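Long-range contacts in hypothetical protein TTHA1785 (Thermus thermophilus, PDB 2EPG), which probably joins RNA ends as a GTP-dependent, manganese-requiring ligase of the RtcB family, acting in RNA repair or tRNA splicing: residues P69-P74 / G85-F90; V354-A359 / F405-H410; T360-P365 / Q379-P384. All coordinates share one frame; numbering follows the deposited sequence.

Contact 1: residues P69-P74 / G85-F90; sequences PALAMP and GGVAAF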
loop_
_atom_site.group_PDB
_atom_site.type_symbol
_atom_site.label_atom_id
_atom_site.label_comp_id
_atom_site.label_asym_id
_atom_site.label_seq_id
_atom_site.Cartn_x
_atom_site.Cartn_y
_atom_site.Cartn_z
ATOM N N PRO A 69 -8.292 -1.293 -19.389
ATOM C CA PRO A 69 -6.998 -1.792 -19.857
ATOM C C PRO A 69 -6.150 -2.277 -18.690
ATOM O O PRO A 69 -6.438 -1.958 -17.538
ATOM C CB PRO A 69 -6.374 -0.558 -20.475
ATOM C CG PRO A 69 -6.734 0.502 -19.420
ATOM C CD PRO A 69 -8.207 0.147 -19.070
ATOM N N ALA A 70 -5.105 -3.042 -18.995
ATOM C CA ALA A 70 -4.173 -3.484 -17.968
ATOM C C ALA A 70 -3.393 -2.184 -17.754
ATOM O O ALA A 70 -3.102 -1.489 -18.731
ATOM C CB ALA A 70 -3.248 -4.598 -18.512
ATOM N N LEU A 71 -3.049 -1.859 -16.507
ATOM C CA LEU A 71 -2.364 -0.602 -16.207
ATOM C C LEU A 71 -1.076 -0.671 -15.417
ATOM O O LEU A 71 -0.820 -1.621 -14.676
ATOM C CB LEU A 71 -3.299 0.330 -15.429
ATOM C CG LEU A 71 -4.549 0.873 -16.108
ATOM C CD1 LEU A 71 -5.718 0.777 -15.152
ATOM C CD2 LEU A 71 -4.302 2.320 -16.551
ATOM N N ALA A 72 -0.291 0.391 -15.549
ATOM C CA ALA A 72 0.972 0.528 -14.832
ATOM C C ALA A 72 1.193 2.002 -14.490
ATOM O O ALA A 72 0.986 2.876 -15.339
ATOM C CB ALA A 72 2.130 0.017 -15.673
HETATM N N MSE A 73 1.606 2.253 -13.249
HETATM C CA MSE A 73 1.887 3.596 -12.722
HETATM C C MSE A 73 3.249 4.140 -13.182
HETATM O O MSE A 73 4.075 3.389 -13.706
HETATM C CB MSE A 73 1.840 3.564 -11.186
HETATM C CG MSE A 73 0.467 3.251 -10.634
HETATM SE SE MSE A 73 -0.795 4.594 -11.228
HETATM C CE MSE A 73 -2.335 3.526 -11.546
ATOM N N PRO A 74 3.510 5.448 -12.966
ATOM C CA PRO A 74 4.779 6.059 -13.376
ATOM C C PRO A 74 6.037 5.432 -12.793
ATOM O O PRO A 74 7.106 5.567 -13.373
ATOM C CB PRO A 74 4.617 7.523 -12.962
ATOM C CG PRO A 74 3.172 7.749 -13.091
ATOM C CD PRO A 74 2.601 6.482 -12.451
ATOM N N GLY A 85 4.017 -1.677 -9.746
ATOM C CA GLY A 85 3.376 -0.452 -10.180
ATOM C C GLY A 85 2.166 -0.813 -11.041
ATOM O O GLY A 85 1.530 0.051 -11.629
ATOM N N GLY A 86 1.830 -2.097 -11.109
ATOM C CA GLY A 86 0.710 -2.508 -11.935
ATOM C C GLY A 86 -0.663 -2.577 -11.281
ATOM O O GLY A 86 -0.789 -2.803 -10.085
ATOM N N VAL A 87 -1.692 -2.368 -12.095
ATOM C CA VAL A 87 -3.083 -2.425 -11.673
ATOM C C VAL A 87 -3.769 -3.253 -12.753
ATOM O O VAL A 87 -3.644 -2.954 -13.953
ATOM C CB VAL A 87 -3.718 -1.012 -11.612
ATOM C CG1 VAL A 87 -5.225 -1.109 -11.359
ATOM C CG2 VAL A 87 -3.055 -0.187 -10.520
ATOM N N ALA A 88 -4.485 -4.296 -12.342
ATOM C CA ALA A 88 -5.172 -5.160 -13.307
ATOM C C ALA A 88 -6.480 -5.656 -12.726
ATOM O O ALA A 88 -6.490 -6.354 -11.716
ATOM C CB ALA A 88 -4.272 -6.360 -13.681
ATOM N N ALA A 89 -7.581 -5.296 -13.372
ATOM C CA ALA A 89 -8.900 -5.697 -12.917
ATOM C C ALA A 89 -9.351 -6.936 -13.700
ATOM O O ALA A 89 -9.107 -7.039 -14.913
ATOM C CB ALA A 89 -9.886 -4.539 -13.113
ATOM N N PHE A 90 -9.976 -7.880 -12.993
ATOM C CA PHE A 90 -10.466 -9.119 -13.588
ATOM C C PHE A 90 -11.937 -9.345 -13.244
ATOM O O PHE A 90 -12.332 -9.201 -12.086
ATOM C CB PHE A 90 -9.615 -10.294 -13.104
ATOM C CG PHE A 90 -8.231 -10.329 -13.720
ATOM C CD1 PHE A 90 -7.175 -9.624 -13.147
ATOM C CD2 PHE A 90 -8.001 -11.041 -14.890
ATOM C CE1 PHE A 90 -5.907 -9.631 -13.729
ATOM C CE2 PHE A 90 -6.734 -11.052 -15.484
ATOM C CZ PHE A 90 -5.687 -10.350 -14.905
HETATM O O HOH W 1 -7.112 -4.321 -15.949
#

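Contact 2: residues V354-A359 / F405-H410; sequences VHRKGA and FGSSCH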
loop_
_atom_site.group_PDB
_atom_site.type_symbol
_atom_site.label_atom_id
_atom_site.label_comp_id
_atom_site.label_asym_id
_atom_site.label_seq_id
_atom_site.Cartn_x
_atom_site.Cartn_y
_atom_site.Cartn_z
ATOM N N VAL A 354 -9.637 -6.217 -8.378
ATOM C CA VAL A 354 -8.529 -5.361 -8.791
ATOM C C VAL A 354 -7.208 -5.709 -8.116
ATOM O O VAL A 354 -7.085 -5.585 -6.892
ATOM C CB VAL A 354 -8.841 -3.874 -8.494
ATOM C CG1 VAL A 354 -7.723 -2.972 -9.058
ATOM C CG2 VAL A 354 -10.193 -3.507 -9.091
ATOM N N HIS A 355 -6.232 -6.138 -8.927
ATOM C CA HIS A 355 -4.904 -6.489 -8.444
ATOM C C HIS A 355 -4.081 -5.202 -8.479
ATOM O O HIS A 355 -4.036 -4.495 -9.504
ATOM C CB HIS A 355 -4.193 -7.504 -9.362
ATOM C CG HIS A 355 -4.784 -8.881 -9.361
ATOM N ND1 HIS A 355 -5.963 -9.193 -10.005
ATOM C CD2 HIS A 355 -4.319 -10.044 -8.837
ATOM C CE1 HIS A 355 -6.197 -10.491 -9.882
ATOM N NE2 HIS A 355 -5.214 -11.029 -9.179
ATOM N N ARG A 356 -3.425 -4.911 -7.367
ATOM C CA ARG A 356 -2.590 -3.729 -7.271
ATOM C C ARG A 356 -1.315 -4.146 -6.587
ATOM O O ARG A 356 -1.339 -4.533 -5.424
ATOM C CB ARG A 356 -3.272 -2.621 -6.442
ATOM C CG ARG A 356 -4.556 -2.017 -7.053
ATOM C CD ARG A 356 -4.942 -0.689 -6.360
ATOM N NE ARG A 356 -6.154 -0.085 -6.910
ATOM C CZ ARG A 356 -7.393 -0.367 -6.503
ATOM N NH1 ARG A 356 -8.429 0.232 -7.074
ATOM N NH2 ARG A 356 -7.606 -1.246 -5.527
ATOM N N LYS A 357 -0.210 -4.097 -7.315
ATOM C CA LYS A 357 1.089 -4.439 -6.750
ATOM C C LYS A 357 1.907 -3.179 -6.881
ATOM O O LYS A 357 2.208 -2.749 -7.998
ATOM C CB LYS A 357 1.784 -5.560 -7.530
ATOM C CG LYS A 357 3.012 -6.095 -6.780
ATOM C CD LYS A 357 4.100 -6.681 -7.675
ATOM C CE LYS A 357 3.579 -7.685 -8.668
ATOM N NZ LYS A 357 4.673 -8.441 -9.333
ATOM N N GLY A 358 2.268 -2.586 -5.750
ATOM C CA GLY A 358 3.038 -1.352 -5.787
ATOM C C GLY A 358 2.227 -0.222 -6.402
ATOM O O GLY A 358 2.717 0.539 -7.236
ATOM N N ALA A 359 0.965 -0.139 -6.010
ATOM C CA ALA A 359 0.068 0.900 -6.493
ATOM C C ALA A 359 -0.993 0.982 -5.415
ATOM O O ALA A 359 -1.186 0.031 -4.646
ATOM C CB ALA A 359 -0.549 0.514 -7.833
ATOM N N PHE A 405 -9.188 2.605 -12.728
ATOM C CA PHE A 405 -9.900 1.800 -11.734
ATOM C C PHE A 405 -9.678 2.447 -10.353
ATOM O O PHE A 405 -9.384 1.774 -9.361
ATOM C CB PHE A 405 -9.385 0.351 -11.761
ATOM C CG PHE A 405 -9.643 -0.353 -13.075
ATOM C CD1 PHE A 405 -8.606 -0.621 -13.958
ATOM C CD2 PHE A 405 -10.937 -0.711 -13.434
ATOM C CE1 PHE A 405 -8.859 -1.237 -15.184
ATOM C CE2 PHE A 405 -11.206 -1.327 -14.659
ATOM C CZ PHE A 405 -10.158 -1.589 -15.536
ATOM N N GLY A 406 -9.801 3.772 -10.315
ATOM C CA GLY A 406 -9.620 4.511 -9.078
ATOM C C GLY A 406 -8.318 4.156 -8.378
ATOM O O GLY A 406 -8.323 3.855 -7.186
ATOM N N SER A 407 -7.212 4.202 -9.123
ATOM C CA SER A 407 -5.895 3.852 -8.607
ATOM C C SER A 407 -4.852 4.955 -8.788
ATOM O O SER A 407 -4.941 5.757 -9.709
ATOM C CB SER A 407 -5.386 2.602 -9.320
ATOM O OG SER A 407 -6.286 1.523 -9.152
ATOM N N SER A 408 -3.855 4.982 -7.911
ATOM C CA SER A 408 -2.798 5.951 -8.036
ATOM C C SER A 408 -1.441 5.312 -7.743
ATOM O O SER A 408 -1.323 4.090 -7.679
ATOM C CB SER A 408 -3.056 7.152 -7.125
ATOM O OG SER A 408 -2.245 8.240 -7.532
ATOM N N CYS A 409 -0.412 6.126 -7.557
ATOM C CA CYS A 409 0.919 5.576 -7.333
ATOM C C CYS A 409 1.178 5.275 -5.867
ATOM O O CYS A 409 0.410 5.675 -4.986
ATOM C CB CYS A 409 1.983 6.550 -7.839
ATOM S SG CYS A 409 2.170 7.994 -6.755
ATOM N N HIS A 410 2.268 4.574 -5.603
ATOM C CA HIS A 410 2.602 4.262 -4.225
ATOM C C HIS A 410 3.989 4.781 -3.854
ATOM O O HIS A 410 4.258 5.053 -2.697
ATOM C CB HIS A 410 2.541 2.754 -4.000
ATOM C CG HIS A 410 3.839 2.058 -4.243
ATOM N ND1 HIS A 410 4.569 1.479 -3.227
ATOM C CD2 HIS A 410 4.543 1.849 -5.383
ATOM C CE1 HIS A 410 5.665 0.938 -3.732
ATOM N NE2 HIS A 410 5.674 1.148 -5.038
#

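Contact 3: residues T360-P365 / Q379-P384; sequences TRAFGP and QPVLVP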
loop_
_atom_site.group_PDB
_atom_site.type_symbol
_atom_site.label_atom_id
_atom_site.label_comp_id
_atom_site.label_asym_id
_atom_site.label_seq_id
_atom_site.Cartn_x
_atom_site.Cartn_y
_atom_site.Cartn_z
ATOM N N THR A 360 -1.669 2.117 -5.352
ATOM C CA THR A 360 -2.667 2.349 -4.322
ATOM C C THR A 360 -4.067 2.523 -4.829
ATOM O O THR A 360 -4.276 2.881 -5.982
ATOM C CB THR A 360 -2.350 3.643 -3.531
ATOM O OG1 THR A 360 -2.190 4.733 -4.455
ATOM C CG2 THR A 360 -1.082 3.483 -2.706
ATOM N N ARG A 361 -5.025 2.258 -3.947
ATOM C CA ARG A 361 -6.420 2.485 -4.260
ATOM C C ARG A 361 -6.443 3.990 -4.048
ATOM O O ARG A 361 -5.773 4.497 -3.150
ATOM C CB ARG A 361 -7.357 1.817 -3.248
ATOM C CG ARG A 361 -8.812 1.859 -3.675
ATOM C CD ARG A 361 -9.761 1.431 -2.555
ATOM N NE ARG A 361 -9.837 2.430 -1.495
ATOM C CZ ARG A 361 -10.683 2.360 -0.470
ATOM N NH1 ARG A 361 -10.697 3.310 0.457
ATOM N NH2 ARG A 361 -11.511 1.334 -0.365
ATOM N N ALA A 362 -7.204 4.702 -4.860
ATOM C CA ALA A 362 -7.228 6.154 -4.745
ATOM C C ALA A 362 -8.585 6.689 -5.157
ATOM O O ALA A 362 -8.716 7.348 -6.200
ATOM C CB ALA A 362 -6.132 6.743 -5.627
ATOM N N PHE A 363 -9.594 6.380 -4.343
ATOM C CA PHE A 363 -10.943 6.823 -4.616
ATOM C C PHE A 363 -11.084 8.347 -4.602
ATOM O O PHE A 363 -10.352 9.066 -3.892
ATOM C CB PHE A 363 -11.913 6.156 -3.642
ATOM C CG PHE A 363 -12.167 4.696 -3.947
ATOM C CD1 PHE A 363 -12.879 3.898 -3.059
ATOM C CD2 PHE A 363 -11.670 4.121 -5.121
ATOM C CE1 PHE A 363 -13.095 2.549 -3.330
ATOM C CE2 PHE A 363 -11.877 2.769 -5.412
ATOM C CZ PHE A 363 -12.593 1.976 -4.511
ATOM N N GLY A 364 -12.023 8.837 -5.406
ATOM C CA GLY A 364 -12.216 10.271 -5.519
ATOM C C GLY A 364 -13.406 10.861 -4.797
ATOM O O GLY A 364 -14.175 10.140 -4.155
ATOM N N PRO A 365 -13.593 12.186 -4.913
ATOM C CA PRO A 365 -14.692 12.937 -4.284
ATOM C C PRO A 365 -16.052 12.268 -4.478
ATOM O O PRO A 365 -16.347 11.750 -5.549
ATOM C CB PRO A 365 -14.612 14.302 -4.969
ATOM C CG PRO A 365 -13.119 14.451 -5.224
ATOM C CD PRO A 365 -12.764 13.070 -5.757
ATOM N N GLN A 379 -9.988 10.543 -1.405
ATOM C CA GLN A 379 -9.257 9.690 -0.478
ATOM C C GLN A 379 -7.788 10.084 -0.376
ATOM O O GLN A 379 -7.156 10.411 -1.372
ATOM C CB GLN A 379 -9.322 8.237 -0.970
ATOM C CG GLN A 379 -8.586 7.204 -0.081
ATOM C CD GLN A 379 -8.187 5.994 -0.880
ATOM O OE1 GLN A 379 -9.034 5.214 -1.328
ATOM N NE2 GLN A 379 -6.896 5.844 -1.099
ATOM N N PRO A 380 -7.222 10.054 0.839
ATOM C CA PRO A 380 -5.804 10.406 0.960
ATOM C C PRO A 380 -4.980 9.294 0.277
ATOM O O PRO A 380 -5.362 8.118 0.301
ATOM C CB PRO A 380 -5.563 10.411 2.480
ATOM C CG PRO A 380 -6.931 10.691 3.068
ATOM C CD PRO A 380 -7.860 9.906 2.162
ATOM N N VAL A 381 -3.862 9.667 -0.337
ATOM C CA VAL A 381 -2.981 8.703 -0.980
ATOM C C VAL A 381 -1.637 8.993 -0.347
ATOM O O VAL A 381 -1.109 10.105 -0.470
ATOM C CB VAL A 381 -2.888 8.922 -2.504
ATOM C CG1 VAL A 381 -1.806 8.005 -3.098
ATOM C CG2 VAL A 381 -4.231 8.631 -3.154
ATOM N N LEU A 382 -1.092 7.992 0.335
ATOM C CA LEU A 382 0.170 8.146 1.051
ATOM C C LEU A 382 1.301 7.600 0.204
ATOM O O LEU A 382 1.337 6.414 -0.118
ATOM C CB LEU A 382 0.084 7.404 2.395
ATOM C CG LEU A 382 -1.194 7.737 3.188
ATOM C CD1 LEU A 382 -1.270 6.928 4.490
ATOM C CD2 LEU A 382 -1.226 9.236 3.473
ATOM N N VAL A 383 2.220 8.481 -0.167
ATOM C CA VAL A 383 3.346 8.110 -1.004
ATOM C C VAL A 383 4.637 8.270 -0.217
ATOM O O VAL A 383 5.218 9.355 -0.150
ATOM C CB VAL A 383 3.378 8.995 -2.276
ATOM C CG1 VAL A 383 4.582 8.664 -3.134
ATOM C CG2 VAL A 383 2.113 8.777 -3.078
ATOM N N PRO A 384 5.109 7.181 0.397
ATOM C CA PRO A 384 6.345 7.258 1.171
ATOM C C PRO A 384 7.537 7.277 0.209
ATOM O O PRO A 384 7.479 6.697 -0.882
ATOM C CB PRO A 384 6.287 5.981 1.995
ATOM C CG PRO A 384 5.726 4.998 0.992
ATOM C CD PRO A 384 4.613 5.792 0.326
#

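Contact 1: residues P69-P74 / G85-F90
L71 and V87 lie abreast on one face of an antiparallel strand pair, their CB atoms 4.1 Å apart. They form a hydrogen-bonded pair. L71 N gives its proton to V87 O at 2.8 Å, and V87 N returns one to L71 O. M73 leans over the same partner. Its selenomethionine chain starts with CG anti to the carbonyl carbon (chi1 -65°) and bends at chi2 and chi3. The bends carry the terminal methyl back along the strand, and CE meets V87 CG2 at 3.9 Å. The two side chains cross obliquely. V87 is touched by L71 at CB and by M73 at CG2. A72 and G86 form the non-hydrogen-bonded pair, with CA atoms 4.2 Å apart. A72 has its methyl on the face away from L71 and V87. The ladder closes where M73 N meets G85 O at 2.7 Å, while M73 CG lies 3.5 Å from the same G85 O. Beyond the other end, one water bridges P69 O and A89 N. G85 and G86 both face K357, which makes a G1 beta bulge in the next strand pairing. Strand 34-37 pairs with 70-73 on its other edge, and strand 350-357 pairs with 86-90. Helix 52-60 packs on A70, A72 and A88, and F405 packs against L71.

Contact 2: residues V354-A359 / F405-H410
H410 and G358 meet at the predicted active site of this RtcB-family ligase, where H410 is the predicted histidine that carries GMP in the covalent intermediate. The segments belong to the end of strand 350-357 with the turn after it, and to the short strand 407-408 with its flanking loops. The hydrogen bonds between the segments lie at the R356 end. The R356 chain is extended from CG to NE and reaches across to the second segment. NE donates to S407 OG at 2.8 Å, with the hydroxyl oxygen only 7° out of the guanidinium plane. NH1 donates to F405 O at 2.9 Å, again at the edge of the group and nearly along the C=O axis. S407 OG is anti to its carbonyl carbon (chi1 -58°), which turns it toward the arginine. Two neighbouring edge positions are thus held by S407, at the start of strand 407-408, and by F405 in the loop before it. The charge is met by a salt bridge from NH2 to E345. Together these bonds should hold the group against rotation. At the other end, H410 ND1 is hydrogen-bonded to H339 ND1, and G358 N to N340 OD1.

The van der Waals contacts are few. V354, in the same segment as R356, covers one face of the guanidinium with CG1, 3.7 Å above its centre. A359 CB touches S408 O at 3.7 Å. V87 and M73 of the neighbouring strands also pack on A359 and S407.

The ring contact is a CH-pi interaction. G358 CA sits over one face of the H410 ring, 3.7 Å from its centroid and 16° off the normal.

Contact 3: residues T360-P365 / Q379-P384
The edge of the predicted GMP site is the setting: strand 380-383 leads into P384, a predicted GMP-binding residue. The chain following strand 360-361 meets Q379 just before that strand. Q379 carries the contact. Its CG stands anti to the backbone N (chi1 180°), and the extended chain takes the amide to R361. The amide and guanidinium planes are 40° apart. R361 grips OE1 side-on with two nitrogens, NE at 2.9 Å and NH1 at 3.1 Å, both from the same face of the amide plane. F363 N adds a weak bond to OE1. NE2 donates twice, to R361 O at 2.7 Å, from above that carbonyl plane, and to P380 O at 3.1 Å. Q379 N also bonds to F363 O. F363 CD1 lies 3.6 Å above the centre of the R361 guanidinium. The T360 and A362 side chains touch V381, A362 CB meeting CG2 at 3.6 Å. With an alanine in place of Q379, R361 NE and NH1 would probably lose their shared acceptor and R361 O its amide donor, leaving the guanidinium freer to turn. Both ends of the buried amide have partners, and its carbonyl dipole probably helps to stabilise the arginine's positive charge.

Overall arrangement
Contact 2 lies between contacts 1 and 3 and holds the predicted GMP-histidine H410. Contacts 1 and 2 have centres about 7 Å apart and share the pairing of strands 86-90 and 350-357, with G85 N 2.7 Å from K357 O. Contacts 2 and 3 have centres about 9 Å apart. Strands 360-361 and 407-408 pair there, and G406 O lies 2.7 Å from A362 N. T360 OG1 is 2.8 Å from the O of C409, the residue preceding H410. Contacts 1 and 3 do not touch; their nearest atoms are about 6 Å apart. H410 is the common point: G85 is about 5 Å from the H410 side chain, and the T360 side chain about 4 Å.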